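Local atomic coordinates of nidogen-1 (Mus musculus, PDB entry 1GL4), a protein that is a sulfated glycoprotein of basement membranes that associates tightly with laminin, binds collagen IV and perlecan, and probably has a role in cell-matrix interactions. Residues 37-40 / 41-44; 259-262 / 263-266. One frame throughout, in Å; residues are numbered along the deposited sequence.

Contact 1. Residues 37-40 / 41-44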
loop_
_atom_site.group_PDB
_atom_site.type_symbol
_atom_site.label_atom_id
_atom_site.label_comp_id
_atom_site.label_asym_id
_atom_site.label_seq_id
_atom_site.Cartn_x
_atom_site.Cartn_y
_atom_site.Cartn_z
ATOM N N THR A 37 3.697 17.941 -1.165
ATOM C CA THR A 37 3.276 17.334 -2.428
ATOM C C THR A 37 1.768 17.104 -2.408
ATOM O O THR A 37 1.171 16.952 -1.341
ATOM C CB THR A 37 4.003 15.989 -2.702
ATOM O OG1 THR A 37 3.689 15.046 -1.671
ATOM C CG2 THR A 37 5.504 16.203 -2.738
ATOM N N GLY A 38 1.159 17.090 -3.591
ATOM C CA GLY A 38 -0.277 16.901 -3.686
ATOM C C GLY A 38 -0.842 17.678 -4.861
ATOM O O GLY A 38 -0.091 18.130 -5.722
ATOM N N ASN A 39 -2.159 17.860 -4.890
ATOM C CA ASN A 39 -2.797 18.580 -5.991
ATOM C C ASN A 39 -3.365 19.951 -5.625
ATOM O O ASN A 39 -4.224 20.473 -6.334
ATOM C CB ASN A 39 -3.912 17.721 -6.590
ATOM C CG ASN A 39 -5.107 17.594 -5.666
ATOM O OD1 ASN A 39 -5.042 17.956 -4.487
ATOM N ND2 ASN A 39 -6.207 17.068 -6.194
ATOM N N GLY A 40 -2.903 20.539 -4.527
ATOM C CA GLY A 40 -3.411 21.848 -4.144
ATOM C C GLY A 40 -4.572 21.784 -3.169
ATOM O O GLY A 40 -4.601 22.526 -2.184
ATOM N N ARG A 41 -5.539 20.910 -3.446
ATOM C CA ARG A 41 -6.695 20.742 -2.570
ATOM C C ARG A 41 -6.294 19.895 -1.366
ATOM O O ARG A 41 -6.859 20.028 -0.279
ATOM C CB ARG A 41 -7.842 20.057 -3.322
ATOM C CG ARG A 41 -8.593 20.956 -4.300
ATOM C CD ARG A 41 -9.585 20.151 -5.130
ATOM N NE ARG A 41 -10.489 19.371 -4.289
ATOM C CZ ARG A 41 -11.516 19.877 -3.614
ATOM N NH1 ARG A 41 -11.786 21.175 -3.680
ATOM N NH2 ARG A 41 -12.267 19.083 -2.860
ATOM N N GLN A 42 -5.310 19.025 -1.580
ATOM C CA GLN A 42 -4.794 18.133 -0.542
ATOM C C GLN A 42 -3.266 18.135 -0.669
ATOM O O GLN A 42 -2.729 17.930 -1.766
ATOM C CB GLN A 42 -5.319 16.704 -0.756
ATOM C CG GLN A 42 -6.832 16.564 -0.974
ATOM C CD GLN A 42 -7.647 16.738 0.292
ATOM O OE1 GLN A 42 -7.159 16.501 1.393
ATOM N NE2 GLN A 42 -8.908 17.130 0.138
ATOM N N CYS A 43 -2.570 18.368 0.442
ATOM C CA CYS A 43 -1.106 18.403 0.436
ATOM C C CYS A 43 -0.527 17.743 1.688
ATOM O O CYS A 43 -1.125 17.816 2.757
ATOM C CB CYS A 43 -0.602 19.854 0.374
ATOM S SG CYS A 43 -1.221 20.864 -1.015
ATOM N N VAL A 44 0.631 17.095 1.544
ATOM C CA VAL A 44 1.317 16.461 2.674
ATOM C C VAL A 44 2.806 16.811 2.597
ATOM O O VAL A 44 3.352 17.001 1.508
ATOM C CB VAL A 44 1.156 14.916 2.671
ATOM C CG1 VAL A 44 -0.311 14.543 2.837
ATOM C CG2 VAL A 44 1.711 14.325 1.383
#
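Thr37 and Val44 form an antiparallel hydrogen-bonded pair, Thr37 N to Val44 O and Val44 N to Thr37 O both measuring 2.9 Å, and the next pair, Gly38 with Cys43, is non-hydrogen-bonded with its CA atoms only 4.5 Å apart. The turn is stitched by the side chain of Asn39. Asn39 OD1 accepts the backbone N-H of Gln42, 3.1 Å from Gln42 N and almost in line with the side-chain carbonyl (171°), and takes a weak bond from Arg41 N. A chi1 of 71°, which sets CG between the backbone N and the carbonyl carbon, turns that oxygen back over the loop. Asn39 N returns a weak bond to Gln42 O. On the strand pair, Thr37 OG1 meets Val44 CG2 at 3.7 Å. At Gly38 (phi 147°) a CB would clash with Gln42 O, so the close approach depends on the missing side chain. Cys43 SG lies beside Gly40 and is disulfide-bonded to Cys32. This hairpin of strands 36-38 and 43-45 belongs to the EGF-like domain; Arg41 reaches Glu133 in a salt bridge, Gln42 hydrogen-bonds Ile158 N and Glu133, and Gln42 and Val44 rest on Phe127 of helix 126-130.

Contact 2. Residues 259-262 / 263-266; sequences LYNK and EERI
The Tyr260 ring lies obliquely against the backbone of Arg265 and Ile266, its CD1 3.4 Å from Ile266 O and its OH 3.7 Å from Arg265 CA. The Tyr260 ring and the Arg265 guanidinium are turned 34° apart, the two side chains running alongside each other in the same direction. Beyond this turn, Tyr100 meets the ring edge-to-face, Tyr260 OH hydrogen-bonds Ile94 O, and Arg265 forms a salt bridge with Glu96. Replacing Tyr260 with alanine would probably leave Ile94 O without its hydroxyl partner and open a gap between Tyr100 and the backbone of Arg265 and Ile266. The second flat group, the Asn261 amide, stands at 89° to the Glu263 carboxylate. Asn261 CG is anti to the backbone N (chi1 -180°), which directs OD1 into the turn, where it accepts Glu264 N at 2.7 Å, the donor lying close to the line of the CG-OD1 bond. Asn261 CB also packs on Ile266 CG2 at 3.9 Å. Along the backbone, Asn261 N to Ile266 O is 3.0 Å and Ile266 N to Asn261 O 3.1 Å, while Arg265 N gives Lys262 O a weak bond. Arg265, at positive phi, faces Asn261 together with Ile266. This is a G1 beta bulge closing the hairpin between strands 248-261 and 266-276 of the G2 beta-barrel, where Ile266 lies beside the perlecan-binding residue Arg268 and touches the backbone of the other protein chain.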
loop_
_atom_site.group_PDB
_atom_site.type_symbol
_atom_site.label_atom_id
_atom_site.label_comp_id
_atom_site.label_asym_id
_atom_site.label_seq_id
_atom_site.Cartn_x
_atom_site.Cartn_y
_atom_site.Cartn_z
ATOM N N LEU A 259 0.241 -12.224 3.417
ATOM C CA LEU A 259 0.114 -13.149 4.542
ATOM C C LEU A 259 -1.246 -13.103 5.220
ATOM O O LEU A 259 -1.839 -12.041 5.349
ATOM C CB LEU A 259 1.202 -12.830 5.581
ATOM C CG LEU A 259 1.200 -13.492 6.968
ATOM C CD1 LEU A 259 2.563 -13.283 7.616
ATOM C CD2 LEU A 259 0.109 -12.894 7.855
ATOM N N TYR A 260 -1.742 -14.260 5.644
ATOM C CA TYR A 260 -3.008 -14.304 6.366
ATOM C C TYR A 260 -2.776 -15.076 7.654
ATOM O O TYR A 260 -2.295 -16.211 7.624
ATOM C CB TYR A 260 -4.118 -14.996 5.572
ATOM C CG TYR A 260 -5.393 -15.133 6.387
ATOM C CD1 TYR A 260 -6.141 -14.007 6.746
ATOM C CD2 TYR A 260 -5.801 -16.377 6.881
ATOM C CE1 TYR A 260 -7.258 -14.114 7.584
ATOM C CE2 TYR A 260 -6.908 -16.495 7.718
ATOM C CZ TYR A 260 -7.631 -15.361 8.065
ATOM O OH TYR A 260 -8.722 -15.484 8.896
ATOM N N ASN A 261 -3.099 -14.452 8.781
ATOM C CA ASN A 261 -2.933 -15.098 10.073
ATOM C C ASN A 261 -4.298 -15.447 10.659
ATOM O O ASN A 261 -5.120 -14.571 10.939
ATOM C CB ASN A 261 -2.157 -14.195 11.035
ATOM C CG ASN A 261 -1.958 -14.837 12.395
ATOM O OD1 ASN A 261 -2.843 -14.801 13.249
ATOM N ND2 ASN A 261 -0.802 -15.454 12.593
ATOM N N LYS A 262 -4.522 -16.744 10.823
ATOM C CA LYS A 262 -5.767 -17.274 11.352
ATOM C C LYS A 262 -6.025 -16.856 12.802
ATOM O O LYS A 262 -7.161 -16.566 13.176
ATOM C CB LYS A 262 -5.739 -18.802 11.248
ATOM C CG LYS A 262 -7.002 -19.490 11.712
ATOM C CD LYS A 262 -6.851 -21.003 11.612
ATOM C CE LYS A 262 -8.143 -21.717 11.974
ATOM N NZ LYS A 262 -8.601 -21.417 13.362
ATOM N N GLU A 263 -4.969 -16.820 13.610
ATOM C CA GLU A 263 -5.093 -16.457 15.021
ATOM C C GLU A 263 -5.665 -15.065 15.254
ATOM O O GLU A 263 -6.562 -14.894 16.077
ATOM C CB GLU A 263 -3.737 -16.577 15.724
ATOM C CG GLU A 263 -3.272 -18.009 15.943
ATOM C CD GLU A 263 -3.172 -18.796 14.651
ATOM O OE1 GLU A 263 -2.436 -18.356 13.740
ATOM O OE2 GLU A 263 -3.830 -19.853 14.549
ATOM N N GLU A 264 -5.145 -14.068 14.545
ATOM C CA GLU A 264 -5.643 -12.709 14.703
ATOM C C GLU A 264 -6.608 -12.352 13.573
ATOM O O GLU A 264 -7.136 -11.243 13.523
ATOM C CB GLU A 264 -4.472 -11.710 14.755
ATOM C CG GLU A 264 -3.498 -11.983 15.907
ATOM C CD GLU A 264 -2.524 -10.843 16.180
ATOM O OE1 GLU A 264 -1.599 -11.047 16.991
ATOM O OE2 GLU A 264 -2.678 -9.744 15.604
ATOM N N ARG A 265 -6.848 -13.311 12.683
ATOM C CA ARG A 265 -7.747 -13.112 11.547
ATOM C C ARG A 265 -7.408 -11.819 10.824
ATOM O O ARG A 265 -8.265 -10.955 10.617
ATOM C CB ARG A 265 -9.201 -13.074 12.016
ATOM C CG ARG A 265 -9.696 -14.387 12.577
ATOM C CD ARG A 265 -11.167 -14.300 12.916
ATOM N NE ARG A 265 -11.727 -15.605 13.244
ATOM C CZ ARG A 265 -13.030 -15.850 13.343
ATOM N NH1 ARG A 265 -13.908 -14.875 13.137
ATOM N NH2 ARG A 265 -13.456 -17.070 13.644
ATOM N N ILE A 266 -6.149 -11.695 10.427
ATOM C CA ILE A 266 -5.703 -10.494 9.749
ATOM C C ILE A 266 -5.009 -10.804 8.435
ATOM O O ILE A 266 -4.206 -11.731 8.344
ATOM C CB ILE A 266 -4.756 -9.684 10.666
ATOM C CG1 ILE A 266 -4.233 -8.451 9.931
ATOM C CG2 ILE A 266 -3.614 -10.570 11.140
ATOM C CD1 ILE A 266 -3.478 -7.491 10.833
#

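Overall arrangement
Contacts 1 and 2 are both tight antiparallel hairpin turns; an asparagine OD1 accepts two backbone amides in contact 1, one of them weakly, and a single one in contact 2. They lie on opposite sides of the chain's centre, with their own centres about 35 Å apart and no touch between them. They share no elements: 37-44 is in the EGF-like domain, 259-266 in the G2 beta-barrel. Both are partly buried, though contact 2 is the more exposed, four of its eight residues against one. Contact 1 relies on glycines and a disulfide, and its Arg41 and Gln42 reach Glu133 and Ile158 of the barrel domain. Contact 2 combines charged residues at its tip with a buried tyrosine, and the other protein chain reaches it, consistent with its place near the perlecan-binding residues.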